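PDB 6Z34: CymD, which forms a FadL-family channel of the outer membrane that probably takes up monoaromatic hydrocarbons by lateral diffusion. Local coordinates for residues I19-N24 and S281-I286; G29-P34 and R138-A143; T38-G43 and S86-G91; A349-R354 and F385-S390; V394-L399 and S431-F436. One frame throughout, in Å; residues are numbered along the deposited sequence.

How the contacts relate
Contacts 1, 2 and 3 join successive pieces of the N-terminal region to the barrel wall, to strands 281-289, 131-146 and 80-91 respectively. Along the chain contact 3 is nested inside the loop closed by contact 2, and contact 2 inside that of contact 1. They touch one another: Asn33 ND2 lies 2.7 Å from Ala21 O, and Met30 packs on Ser86. Contacts 4 and 5 follow in series and are strand pairings in the wall itself; their centres are about 9 Å apart, and Tyr387 O meets Val395 N across neighbouring strands 378-388 and 393-404. Together they are consistent with the FadL design, a beta-barrel plugged by its own N-terminal segment.

Contact 1 of 5, residues I19-N24 and S281-I286; sequences IGAAFN and SLVAGI
Ala22 N donates to the oxygen of a water at 3.0 Å, and the same water reaches across and gives Ile286 O a weak, long hydrogen bond of 3.5 Å. This bridge is the polar link between the loop 19-24 and the strand 281-286, which share no direct hydrogen bond. The remainder is apolar and small. Ala21 CB points at the strand and meets both Gly285 N and a methyl of Val283, the gap from Ala21 CB to Val283 CG1 being 3.7 Å. Val283 brings CG1 there because that branch stands anti to its backbone N (chi1 -177°). Gly285 allows the close approach: a CB on its inward side would come within 3.0 Å of Ala21 CB. One residue on, Ala22 CB rests against the backbone of the strand, 4.0 Å from Gly285 O and equally near Ile286 C, while the Ile286 side chain starts away from the loop and is on the surface. Polar bonds to other strands fix the loop. Asp299 OD2 accepts from both Gly20 N and Ala21 N, and Arg235 NH1 donates to Ala22 O. Gly20 adopts a backbone shape that a side chain would not tolerate. An N-terminal loop laid against the inner side of barrel strands by small residues and a bridging water fits the plug, or hatch, of a FadL-family channel.

Contact 2 of 5, residues G29-P34 and R138-A143; sequences GMMLNP and RIPFSA
Part of the N-terminal plug of the FadL-type barrel, the short 3-10 turn at Met30 and Met31 and the following Pro34 rest on barrel strand 138-143, touching the side chains of Arg138, Pro140 and Ser142, which alternate along one face. Met30 and Met31 straddle Pro140. The sulfurs Met30 SD and Met31 SD each lie 4.0 Å from Pro140 CG, and both side chains cross the proline ring at about a right angle. Met31, bent at both chi2 and chi3, carries its methyl onward to the aliphatic arm of Arg138, where Met31 CE is 3.6 Å from Arg138 CD. At the other end Met30 CG presses on Ser142 CB at 3.4 Å, tighter than usual for carbons, with the Met30 chi1 of -96° lying off a staggered position. Such an inward-facing row of alternate strand residues is what a barrel wall offers to its plug, while Ile139 and Phe141 point the opposite way. Ser142 OG stands anti to the backbone N (chi1 -165°), beside Pro34 CB at 3.5 Å; its hydrogen bonds go instead to Ser156 OG and Ala155 O on the next strand. The polar end of Arg138 is engaged beyond the methionines: its NH2 makes a salt bridge with Asp158 and a hydrogen bond with Thr244 OG1. Within the turn, Leu32 N donates to Gly29 O at 2.9 Å.

Contact 3 of 5, residues T38-G43 and S86-G91; sequences TQMQEG and SLVWRG
Gly43 pairs with Arg90 where the N-terminal plug runs into the first strand of the barrel, 43-58, antiparallel to strand 80-91. Two backbone hydrogen bonds make this a hydrogen-bonded pair: Gly43 N to Arg90 O at 2.8 Å, and Arg90 N to Gly43 O at 2.9 Å, nearly straight (167°). Just before it, Glu42 CA makes a CA-H...O contact with Arg90 O at 3.2 Å.

The polar side-chain contacts centre on the guanidinium of Arg90. Its chain, bent at chi2 and chi3, folds back over the loop and brings its edge to Met40 O. NH1 gives that oxygen a weak bond; NE is modelled so close that its length is doubtful. Thr38 O lies over the centre of one guanidinium face and Glu42 CG over the rim of the other, so the flat group sits between them. The Glu42 carboxylate does not pair with it. Glu42 OE2 accepts from Glu92 N instead, and a leucine here, with no carboxylate, would probably leave the Glu92 amide without its acceptor and the nearby Arg90 with less countercharge.

Apolar packing is slight: Met40 CB lies 4.1 Å from Arg90 CG, and the Met40 chain, bent at chi3, crosses Val88 obliquely, with Met40 SD 4.0 Å from Val88 CG1.

Contact 4 of 5, residues A349-R354 and F385-S390; sequences ANWVFR and FSYAFS
Strands 351-354 and 385-388 run antiparallel (169°) with axes 4.5 Å apart, Val352 and Ser386 forming a hydrogen-bonded pair between the non-hydrogen-bonded pairs Trp351-Tyr387 and Phe353-Phe385. Ser386 N to Val352 O is 2.8 Å, and Val352 N answers to Ser386 O. At the end of the pairing Ala388 N donates to Asn350 O, while Asn350 ND2 returns a weak bond to Ala388 O, 3.1 Å away.

The face with Trp351, Phe385 and Tyr387 carries an aromatic cluster. Tyr387 turns its edge to the face of the indole, with Tyr387 CD1 3.2 Å from Trp351 CE2; the centroids of the tyrosine ring and the six-membered ring of the indole are 4.6 Å apart and the planes 66° apart, an edge-to-face pair. Trp351 CZ3 then meets Phe385 CD1 at 3.7 Å, the two side chains side by side with their planes oblique. Phe385 CG stands between backbone N and carbonyl carbon (chi1 79°), which sets the ring beside the indole, and Phe385 CB also touches Phe353 CD1. Were Trp351 replaced by an alanine, the Tyr387 edge would probably lose the aromatic face it rests on, and a gap would be likely to open beside Phe385.

On the other face Arg354 points NH1 and NH2 at Ser386 OG, whose position is doubtful, while its NE is hydrogen-bonded to Gln344 OE1. In the barrel wall the pair is flanked by strand 336-347 beside 351-354 and strand 393-404 beside 385-388.

Contact 5 of 5, residues V394-L399 and S431-F436; sequences VVDFSL and SYTKSF
Val394 and Thr433, like Asp396 and Ser431, are hydrogen-bonded pairs of two antiparallel strands (158°) in the wall of the FadL-type barrel, with the non-hydrogen-bonded pair Val395-Tyr432 between them. Four backbone bonds hold the strands together. Thr433 N to Val394 O measures 2.9 Å and Val394 N to Thr433 O 3.0 Å; Ser431 N to Asp396 O is 2.9 Å, and Asp396 N to Ser431 O is the straightest (171°). Weaker CA-H...O contacts fill in between, from Tyr432 CA to Val394 O and from Val395 CA to Ser431 O.

Polar side chains meet on the face of Asp396 and Ser431. Ser431 OG sits between its own backbone N and carbonyl carbon (chi1 80°), which brings it beside the aspartate, yet at 3.2 Å from Asp396 OD2 the angle is too poor for a hydrogen bond. Val394 and Thr433 lie on the same face.

The apolar side-chain contact lies on the other face. Val395 CG2 comes to the edge of the Tyr432 ring, 4.3 Å from Tyr432 CD2, while the tyrosine hydroxyl is hydrogen-bonded to Asp393.

Strand 378-388 flanks 394-399 and strand 43-58 flanks 431-436, so that the first and last strands of the barrel adjoin here. Asp396 and Ser431 face helix 10-15 of the N-terminal region, both touching Pro11.

Contact 1 of 5, residues I19-N24 and S281-I286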
# COMPACT_ATOMS: atom_id res chain seq x y z
N ILE A 19 3.33 8.78 11.24
CA ILE A 19 2.76 8.42 12.53
C ILE A 19 1.24 8.30 12.42
O ILE A 19 0.65 8.76 11.44
CB ILE A 19 3.18 9.43 13.60
CG1 ILE A 19 2.75 10.84 13.16
CG2 ILE A 19 4.72 9.35 13.80
CD1 ILE A 19 1.30 11.21 13.54
N GLY A 20 0.61 7.72 13.44
CA GLY A 20 -0.84 7.68 13.49
C GLY A 20 -1.43 6.69 14.48
O GLY A 20 -2.65 6.64 14.66
N ALA A 21 -0.58 5.89 15.13
CA ALA A 21 -1.07 4.91 16.09
C ALA A 21 -1.81 5.56 17.26
O ALA A 21 -2.72 4.96 17.84
CB ALA A 21 0.11 4.08 16.61
N ALA A 22 -1.41 6.77 17.63
CA ALA A 22 -2.02 7.47 18.75
C ALA A 22 -2.42 8.90 18.40
O ALA A 22 -3.10 9.55 19.19
CB ALA A 22 -1.05 7.51 19.95
N PHE A 23 -2.04 9.39 17.22
CA PHE A 23 -2.26 10.76 16.84
C PHE A 23 -3.47 10.88 15.92
O PHE A 23 -3.62 10.08 14.99
CB PHE A 23 -1.03 11.32 16.15
CG PHE A 23 -1.08 12.79 15.96
CD1 PHE A 23 -1.53 13.34 14.76
CD2 PHE A 23 -0.70 13.63 16.99
CE1 PHE A 23 -1.58 14.71 14.61
CE2 PHE A 23 -0.73 15.00 16.83
CZ PHE A 23 -1.16 15.53 15.64
N ASN A 24 -4.31 11.88 16.18
CA ASN A 24 -5.51 12.11 15.39
C ASN A 24 -5.15 12.52 13.98
O ASN A 24 -4.93 13.71 13.72
CB ASN A 24 -6.39 13.18 16.03
CG ASN A 24 -7.65 13.44 15.21
OD1 ASN A 24 -7.94 12.72 14.25
ND2 ASN A 24 -8.40 14.46 15.58
N SER A 281 0.53 -6.56 10.11
CA SER A 281 1.51 -5.64 10.69
C SER A 281 1.02 -5.18 12.04
O SER A 281 -0.18 -5.19 12.34
CB SER A 281 1.81 -4.44 9.78
OG SER A 281 0.62 -3.76 9.42
N LEU A 282 1.97 -4.79 12.87
CA LEU A 282 1.70 -4.31 14.21
C LEU A 282 2.32 -2.93 14.33
O LEU A 282 3.51 -2.77 14.04
CB LEU A 282 2.28 -5.26 15.26
CG LEU A 282 2.00 -4.86 16.72
CD1 LEU A 282 0.52 -5.05 17.08
CD2 LEU A 282 2.90 -5.64 17.66
N VAL A 283 1.51 -1.95 14.72
CA VAL A 283 1.97 -0.59 14.93
C VAL A 283 1.71 -0.21 16.38
O VAL A 283 0.57 -0.29 16.85
CB VAL A 283 1.27 0.41 14.00
CG1 VAL A 283 1.83 1.80 14.20
CG2 VAL A 283 1.41 -0.04 12.55
N ALA A 284 2.76 0.19 17.08
CA ALA A 284 2.66 0.74 18.42
C ALA A 284 3.24 2.14 18.41
O ALA A 284 4.26 2.40 17.75
CB ALA A 284 3.40 -0.12 19.44
N GLY A 285 2.59 3.06 19.12
CA GLY A 285 3.09 4.42 19.07
C GLY A 285 2.55 5.28 20.19
O GLY A 285 1.73 4.85 21.02
N ILE A 286 3.01 6.52 20.20
CA ILE A 286 2.73 7.43 21.29
C ILE A 286 2.62 8.83 20.71
O ILE A 286 3.31 9.18 19.74
CB ILE A 286 3.82 7.32 22.37
CG1 ILE A 286 3.67 8.39 23.43
CG2 ILE A 286 5.16 7.46 21.75
CD1 ILE A 286 4.67 8.22 24.54
O HOH W 1 1.13 8.29 17.16

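Contact 2 of 5, residues G29-P34 and R138-A143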
# COMPACT_ATOMS: atom_id res chain seq x y z
N GLY A 29 -7.61 7.58 9.84
CA GLY A 29 -7.45 6.61 10.91
C GLY A 29 -8.13 5.28 10.59
O GLY A 29 -7.69 4.23 11.06
N MET A 30 -9.20 5.32 9.80
CA MET A 30 -9.81 4.13 9.21
C MET A 30 -8.78 3.13 8.69
O MET A 30 -8.98 1.91 8.75
CB MET A 30 -10.73 4.55 8.05
CG MET A 30 -12.17 4.70 8.41
SD MET A 30 -13.30 5.16 7.09
CE MET A 30 -12.49 6.56 6.35
N MET A 31 -7.68 3.64 8.14
CA MET A 31 -6.68 2.80 7.51
C MET A 31 -5.41 2.70 8.32
O MET A 31 -4.42 2.15 7.83
CB MET A 31 -6.34 3.32 6.11
CG MET A 31 -7.48 3.19 5.10
SD MET A 31 -7.94 1.47 4.73
CE MET A 31 -6.34 0.75 4.48
N LEU A 32 -5.38 3.24 9.54
CA LEU A 32 -4.20 3.09 10.38
C LEU A 32 -4.64 2.52 11.71
O LEU A 32 -4.74 1.29 11.87
CB LEU A 32 -3.46 4.42 10.56
CG LEU A 32 -1.96 4.18 10.83
CD1 LEU A 32 -1.13 5.28 10.20
CD2 LEU A 32 -1.63 4.03 12.32
N ASN A 33 -4.95 3.39 12.67
CA ASN A 33 -5.55 2.94 13.92
C ASN A 33 -6.93 3.56 14.00
O ASN A 33 -7.07 4.76 14.33
CB ASN A 33 -4.69 3.29 15.14
CG ASN A 33 -5.29 2.78 16.46
OD1 ASN A 33 -6.30 2.03 16.47
ND2 ASN A 33 -4.69 3.17 17.58
N PRO A 34 -7.98 2.80 13.69
CA PRO A 34 -9.33 3.37 13.73
C PRO A 34 -9.76 3.84 15.11
O PRO A 34 -10.70 4.63 15.20
CB PRO A 34 -10.21 2.21 13.23
CG PRO A 34 -9.33 1.00 13.19
CD PRO A 34 -7.93 1.46 13.08
N ARG A 138 -8.62 -0.22 -1.22
CA ARG A 138 -9.14 -0.73 0.04
C ARG A 138 -10.37 0.07 0.44
O ARG A 138 -10.37 1.31 0.42
CB ARG A 138 -8.05 -0.70 1.13
CG ARG A 138 -6.72 -1.25 0.60
CD ARG A 138 -5.64 -1.45 1.69
NE ARG A 138 -6.06 -2.47 2.64
CZ ARG A 138 -5.42 -3.60 2.90
NH1 ARG A 138 -4.25 -3.87 2.30
NH2 ARG A 138 -5.95 -4.45 3.79
N ILE A 139 -11.45 -0.65 0.73
CA ILE A 139 -12.72 -0.02 1.04
C ILE A 139 -13.07 -0.40 2.47
O ILE A 139 -13.69 -1.45 2.68
CB ILE A 139 -13.83 -0.45 0.06
CG1 ILE A 139 -13.42 -0.15 -1.38
CG2 ILE A 139 -15.16 0.24 0.43
CD1 ILE A 139 -14.42 -0.67 -2.43
N PRO A 140 -12.68 0.40 3.46
CA PRO A 140 -12.93 0.05 4.86
C PRO A 140 -14.36 0.30 5.28
O PRO A 140 -15.02 1.23 4.82
CB PRO A 140 -11.98 0.97 5.63
CG PRO A 140 -11.90 2.18 4.76
CD PRO A 140 -11.88 1.64 3.34
N PHE A 141 -14.84 -0.57 6.17
CA PHE A 141 -16.04 -0.32 6.96
C PHE A 141 -15.57 -0.29 8.40
O PHE A 141 -15.05 -1.30 8.90
CB PHE A 141 -17.11 -1.39 6.71
CG PHE A 141 -17.44 -1.57 5.25
CD1 PHE A 141 -16.62 -2.33 4.43
CD2 PHE A 141 -18.55 -0.96 4.69
CE1 PHE A 141 -16.90 -2.50 3.09
CE2 PHE A 141 -18.84 -1.12 3.35
CZ PHE A 141 -18.00 -1.89 2.54
N SER A 142 -15.68 0.87 9.03
CA SER A 142 -14.92 1.16 10.24
C SER A 142 -15.85 1.69 11.32
O SER A 142 -16.85 2.36 11.03
CB SER A 142 -13.82 2.17 9.97
OG SER A 142 -12.88 2.19 11.03
N ALA A 143 -15.49 1.38 12.56
CA ALA A 143 -16.25 1.84 13.71
C ALA A 143 -15.28 2.03 14.87
O ALA A 143 -14.24 1.37 14.93
CB ALA A 143 -17.35 0.85 14.10

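Contact 3 of 5, residues T38-G43 and S86-G91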
# COMPACT_ATOMS: atom_id res chain seq x y z
N THR A 38 -12.22 8.40 17.39
CA THR A 38 -12.91 9.05 18.51
C THR A 38 -12.33 10.42 18.84
O THR A 38 -12.99 11.18 19.55
CB THR A 38 -12.92 8.15 19.76
OG1 THR A 38 -11.59 7.89 20.22
CG2 THR A 38 -13.63 6.85 19.47
N GLN A 39 -11.15 10.76 18.32
CA GLN A 39 -10.56 12.10 18.50
C GLN A 39 -11.25 13.15 17.63
O GLN A 39 -11.13 14.35 17.91
CB GLN A 39 -9.07 12.07 18.16
CG GLN A 39 -8.11 12.07 19.34
CD GLN A 39 -8.09 10.76 20.07
OE1 GLN A 39 -7.46 9.79 19.63
NE2 GLN A 39 -8.77 10.71 21.22
N MET A 40 -11.94 12.75 16.56
CA MET A 40 -12.58 13.74 15.70
C MET A 40 -13.81 14.33 16.37
O MET A 40 -14.47 13.68 17.18
CB MET A 40 -13.00 13.11 14.36
CG MET A 40 -11.82 12.49 13.60
SD MET A 40 -12.37 11.64 12.11
CE MET A 40 -12.59 13.06 11.03
N GLN A 41 -14.12 15.58 16.00
CA GLN A 41 -15.30 16.27 16.52
C GLN A 41 -16.58 15.57 16.06
O GLN A 41 -16.61 14.90 15.03
CB GLN A 41 -15.32 17.74 16.08
CG GLN A 41 -14.12 18.56 16.54
CD GLN A 41 -14.39 19.26 17.86
OE1 GLN A 41 -15.19 20.18 17.93
NE2 GLN A 41 -13.71 18.81 18.92
N GLU A 42 -17.63 15.74 16.85
CA GLU A 42 -18.94 15.23 16.50
C GLU A 42 -19.46 15.95 15.26
O GLU A 42 -19.18 17.14 15.05
CB GLU A 42 -19.92 15.41 17.66
CG GLU A 42 -19.49 14.70 18.94
CD GLU A 42 -20.56 14.73 20.03
OE1 GLU A 42 -20.95 15.84 20.45
OE2 GLU A 42 -20.99 13.65 20.48
N GLY A 43 -20.19 15.21 14.42
CA GLY A 43 -20.74 15.68 13.18
C GLY A 43 -20.41 14.71 12.05
O GLY A 43 -20.14 13.53 12.28
N SER A 86 -13.40 9.64 1.91
CA SER A 86 -13.86 9.22 3.23
C SER A 86 -15.13 9.93 3.66
O SER A 86 -15.33 11.12 3.39
CB SER A 86 -12.77 9.42 4.32
OG SER A 86 -12.15 10.69 4.23
N LEU A 87 -15.96 9.18 4.37
CA LEU A 87 -17.17 9.66 5.02
C LEU A 87 -17.13 9.11 6.44
O LEU A 87 -17.14 7.90 6.64
CB LEU A 87 -18.43 9.17 4.29
CG LEU A 87 -19.71 9.66 4.99
CD1 LEU A 87 -19.61 11.16 5.12
CD2 LEU A 87 -21.00 9.25 4.24
N VAL A 88 -17.11 10.00 7.43
CA VAL A 88 -17.06 9.61 8.83
C VAL A 88 -18.19 10.31 9.59
O VAL A 88 -18.33 11.54 9.52
CB VAL A 88 -15.69 9.95 9.46
CG1 VAL A 88 -15.73 9.72 10.98
CG2 VAL A 88 -14.59 9.11 8.82
N TRP A 89 -18.98 9.53 10.33
CA TRP A 89 -19.96 10.06 11.26
C TRP A 89 -19.44 9.91 12.70
O TRP A 89 -18.99 8.83 13.10
CB TRP A 89 -21.29 9.31 11.08
CG TRP A 89 -22.35 9.69 12.04
CD1 TRP A 89 -23.28 10.68 11.89
CD2 TRP A 89 -22.62 9.06 13.31
NE1 TRP A 89 -24.10 10.72 12.98
CE2 TRP A 89 -23.72 9.75 13.87
CE3 TRP A 89 -22.05 8.01 14.02
CZ2 TRP A 89 -24.26 9.41 15.12
CZ3 TRP A 89 -22.59 7.66 15.27
CH2 TRP A 89 -23.68 8.37 15.80
N ARG A 90 -19.50 11.01 13.46
CA ARG A 90 -19.06 11.05 14.86
C ARG A 90 -20.21 11.55 15.71
O ARG A 90 -20.62 12.70 15.58
CB ARG A 90 -17.85 11.98 15.03
CG ARG A 90 -16.52 11.27 15.19
CD ARG A 90 -16.32 10.81 16.62
NE ARG A 90 -15.99 11.89 17.52
CZ ARG A 90 -16.14 11.82 18.84
NH1 ARG A 90 -15.82 12.85 19.62
NH2 ARG A 90 -16.62 10.70 19.38
N GLY A 91 -20.71 10.71 16.60
CA GLY A 91 -21.69 11.15 17.59
C GLY A 91 -21.56 10.42 18.91
O GLY A 91 -21.37 9.20 18.95

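Contact 4 of 5, residues A349-R354 and F385-S390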
# COMPACT_ATOMS: atom_id res chain seq x y z
N ALA A 349 -4.89 30.80 14.20
CA ALA A 349 -6.14 30.05 14.09
C ALA A 349 -6.29 29.28 12.78
O ALA A 349 -7.19 28.44 12.69
CB ALA A 349 -7.32 31.01 14.25
N ASN A 350 -5.46 29.53 11.76
CA ASN A 350 -5.67 28.90 10.46
C ASN A 350 -4.56 27.98 9.99
O ASN A 350 -4.81 27.14 9.13
CB ASN A 350 -5.88 29.97 9.37
CG ASN A 350 -6.93 30.99 9.75
OD1 ASN A 350 -6.62 32.14 10.01
ND2 ASN A 350 -8.18 30.56 9.78
N TRP A 351 -3.34 28.13 10.49
CA TRP A 351 -2.18 27.42 9.96
C TRP A 351 -1.68 26.36 10.94
O TRP A 351 -1.57 26.62 12.14
CB TRP A 351 -1.04 28.39 9.67
CG TRP A 351 -1.34 29.31 8.56
CD1 TRP A 351 -1.79 30.59 8.64
CD2 TRP A 351 -1.20 29.03 7.16
NE1 TRP A 351 -1.94 31.12 7.39
CE2 TRP A 351 -1.58 30.18 6.46
CE3 TRP A 351 -0.78 27.90 6.44
CZ2 TRP A 351 -1.56 30.25 5.08
CZ3 TRP A 351 -0.77 27.98 5.06
CH2 TRP A 351 -1.16 29.14 4.40
N VAL A 352 -1.37 25.19 10.40
CA VAL A 352 -0.72 24.12 11.14
C VAL A 352 0.48 23.67 10.31
O VAL A 352 0.37 23.51 9.09
CB VAL A 352 -1.68 22.94 11.37
CG1 VAL A 352 -0.98 21.81 12.05
CG2 VAL A 352 -2.88 23.39 12.18
N PHE A 353 1.63 23.49 10.96
CA PHE A 353 2.86 23.09 10.27
C PHE A 353 3.39 21.78 10.82
O PHE A 353 3.39 21.56 12.03
CB PHE A 353 3.91 24.18 10.38
CG PHE A 353 3.53 25.44 9.68
CD1 PHE A 353 3.51 25.50 8.30
CD2 PHE A 353 3.13 26.56 10.40
CE1 PHE A 353 3.13 26.67 7.65
CE2 PHE A 353 2.75 27.72 9.76
CZ PHE A 353 2.75 27.77 8.38
N ARG A 354 3.84 20.90 9.92
CA ARG A 354 4.27 19.55 10.28
C ARG A 354 5.63 19.22 9.67
O ARG A 354 6.02 19.76 8.63
CB ARG A 354 3.25 18.49 9.83
CG ARG A 354 1.82 18.93 9.87
CD ARG A 354 0.91 17.74 10.04
NE ARG A 354 -0.40 18.17 10.51
CZ ARG A 354 -1.30 18.79 9.75
NH1 ARG A 354 -1.05 19.04 8.48
NH2 ARG A 354 -2.47 19.15 10.28
N PHE A 385 1.57 21.14 5.85
CA PHE A 385 0.85 22.26 6.43
C PHE A 385 -0.64 22.01 6.28
O PHE A 385 -1.08 21.22 5.43
CB PHE A 385 1.24 23.60 5.80
CG PHE A 385 0.59 23.86 4.46
CD1 PHE A 385 -0.70 24.37 4.39
CD2 PHE A 385 1.27 23.60 3.29
CE1 PHE A 385 -1.31 24.60 3.17
CE2 PHE A 385 0.68 23.83 2.06
CZ PHE A 385 -0.61 24.33 2.00
N SER A 386 -1.41 22.72 7.10
CA SER A 386 -2.85 22.75 6.99
C SER A 386 -3.32 24.20 7.03
O SER A 386 -2.71 25.05 7.69
CB SER A 386 -3.53 21.95 8.10
OG SER A 386 -3.51 20.57 7.81
N TYR A 387 -4.38 24.48 6.28
CA TYR A 387 -5.05 25.76 6.32
C TYR A 387 -6.53 25.51 6.54
O TYR A 387 -7.11 24.63 5.90
CB TYR A 387 -4.83 26.57 5.05
CG TYR A 387 -5.30 27.99 5.19
CD1 TYR A 387 -4.50 28.95 5.79
CD2 TYR A 387 -6.57 28.38 4.76
CE1 TYR A 387 -4.94 30.26 5.95
CE2 TYR A 387 -7.01 29.68 4.91
CZ TYR A 387 -6.20 30.62 5.50
OH TYR A 387 -6.63 31.93 5.65
N ALA A 388 -7.13 26.27 7.45
CA ALA A 388 -8.56 26.21 7.70
C ALA A 388 -9.18 27.46 7.10
O ALA A 388 -8.92 28.57 7.55
CB ALA A 388 -8.84 26.10 9.20
N PHE A 389 -9.96 27.28 6.03
CA PHE A 389 -10.68 28.40 5.44
C PHE A 389 -11.87 28.82 6.27
O PHE A 389 -12.41 29.91 6.03
CB PHE A 389 -11.17 28.05 4.03
CG PHE A 389 -10.07 27.84 3.03
CD1 PHE A 389 -9.45 26.61 2.90
CD2 PHE A 389 -9.68 28.87 2.19
CE1 PHE A 389 -8.44 26.42 1.99
CE2 PHE A 389 -8.68 28.68 1.26
CZ PHE A 389 -8.05 27.46 1.16
N SER A 390 -12.29 27.99 7.22
CA SER A 390 -13.51 28.17 8.00
C SER A 390 -13.53 27.09 9.08
O SER A 390 -12.66 26.21 9.07
CB SER A 390 -14.76 28.07 7.10
OG SER A 390 -15.31 26.76 7.12

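Contact 5 of 5, residues V394-L399 and S431-F436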
# COMPACT_ATOMS: atom_id res chain seq x y z
N VAL A 394 -11.10 22.51 5.69
CA VAL A 394 -9.67 22.47 5.98
C VAL A 394 -8.94 21.81 4.82
O VAL A 394 -9.38 20.79 4.29
CB VAL A 394 -9.36 21.72 7.30
CG1 VAL A 394 -7.85 21.57 7.49
CG2 VAL A 394 -9.98 22.47 8.49
N VAL A 395 -7.82 22.41 4.43
CA VAL A 395 -6.93 21.84 3.42
C VAL A 395 -5.66 21.37 4.10
O VAL A 395 -5.12 22.07 4.97
CB VAL A 395 -6.61 22.86 2.31
CG1 VAL A 395 -5.59 22.28 1.36
CG2 VAL A 395 -7.87 23.20 1.57
N ASP A 396 -5.21 20.17 3.74
CA ASP A 396 -3.99 19.58 4.26
C ASP A 396 -3.09 19.25 3.09
O ASP A 396 -3.58 18.84 2.03
CB ASP A 396 -4.26 18.32 5.07
CG ASP A 396 -5.33 18.53 6.13
OD1 ASP A 396 -5.02 19.11 7.19
OD2 ASP A 396 -6.48 18.09 5.91
N PHE A 397 -1.78 19.40 3.28
CA PHE A 397 -0.82 19.20 2.21
C PHE A 397 0.47 18.63 2.76
O PHE A 397 0.93 19.01 3.83
CB PHE A 397 -0.51 20.50 1.47
CG PHE A 397 0.61 20.37 0.47
CD1 PHE A 397 0.35 19.91 -0.80
CD2 PHE A 397 1.91 20.71 0.82
CE1 PHE A 397 1.38 19.79 -1.73
CE2 PHE A 397 2.94 20.58 -0.10
CZ PHE A 397 2.67 20.12 -1.37
N SER A 398 1.09 17.76 1.96
CA SER A 398 2.21 16.94 2.42
C SER A 398 3.20 16.72 1.28
O SER A 398 2.80 16.49 0.14
CB SER A 398 1.69 15.60 2.93
OG SER A 398 2.58 15.02 3.84
N LEU A 399 4.48 16.77 1.61
CA LEU A 399 5.56 16.44 0.70
C LEU A 399 6.56 15.53 1.41
O LEU A 399 7.01 15.84 2.51
CB LEU A 399 6.25 17.70 0.19
CG LEU A 399 7.13 17.48 -1.04
CD1 LEU A 399 6.27 17.31 -2.28
CD2 LEU A 399 8.09 18.65 -1.19
N SER A 431 -5.32 17.01 0.65
CA SER A 431 -6.67 16.58 1.00
C SER A 431 -7.52 17.78 1.41
O SER A 431 -7.01 18.82 1.83
CB SER A 431 -6.68 15.54 2.12
OG SER A 431 -6.53 16.17 3.38
N TYR A 432 -8.82 17.61 1.25
CA TYR A 432 -9.80 18.60 1.68
C TYR A 432 -10.82 17.89 2.56
O TYR A 432 -11.29 16.80 2.22
CB TYR A 432 -10.49 19.28 0.48
CG TYR A 432 -11.74 20.02 0.89
CD1 TYR A 432 -12.99 19.44 0.72
CD2 TYR A 432 -11.67 21.26 1.50
CE1 TYR A 432 -14.12 20.09 1.12
CE2 TYR A 432 -12.82 21.93 1.90
CZ TYR A 432 -14.04 21.33 1.71
OH TYR A 432 -15.20 21.95 2.09
N THR A 433 -11.15 18.51 3.69
CA THR A 433 -12.12 17.96 4.63
C THR A 433 -13.20 18.99 4.87
O THR A 433 -12.92 20.14 5.24
CB THR A 433 -11.48 17.53 5.94
OG1 THR A 433 -10.40 16.60 5.67
CG2 THR A 433 -12.53 16.90 6.89
N LYS A 434 -14.43 18.58 4.66
CA LYS A 434 -15.59 19.40 4.93
C LYS A 434 -16.29 18.75 6.11
O LYS A 434 -16.66 17.57 6.04
CB LYS A 434 -16.51 19.51 3.72
CG LYS A 434 -17.98 19.63 4.10
CD LYS A 434 -18.29 20.98 4.70
CE LYS A 434 -18.29 22.11 3.70
NZ LYS A 434 -18.64 23.37 4.41
N SER A 435 -16.45 19.51 7.19
CA SER A 435 -17.06 19.01 8.42
C SER A 435 -18.35 19.76 8.69
O SER A 435 -18.35 20.99 8.82
CB SER A 435 -16.12 19.15 9.62
OG SER A 435 -14.90 18.44 9.39
N PHE A 436 -19.44 19.02 8.81
CA PHE A 436 -20.72 19.55 9.26
C PHE A 436 -20.93 19.09 10.70
O PHE A 436 -21.02 17.89 10.97
CB PHE A 436 -21.86 19.05 8.38
CG PHE A 436 -21.72 19.38 6.91
CD1 PHE A 436 -21.62 20.70 6.48
CD2 PHE A 436 -21.76 18.37 5.95
CE1 PHE A 436 -21.54 21.00 5.12
CE2 PHE A 436 -21.67 18.67 4.60
CZ PHE A 436 -21.56 19.98 4.19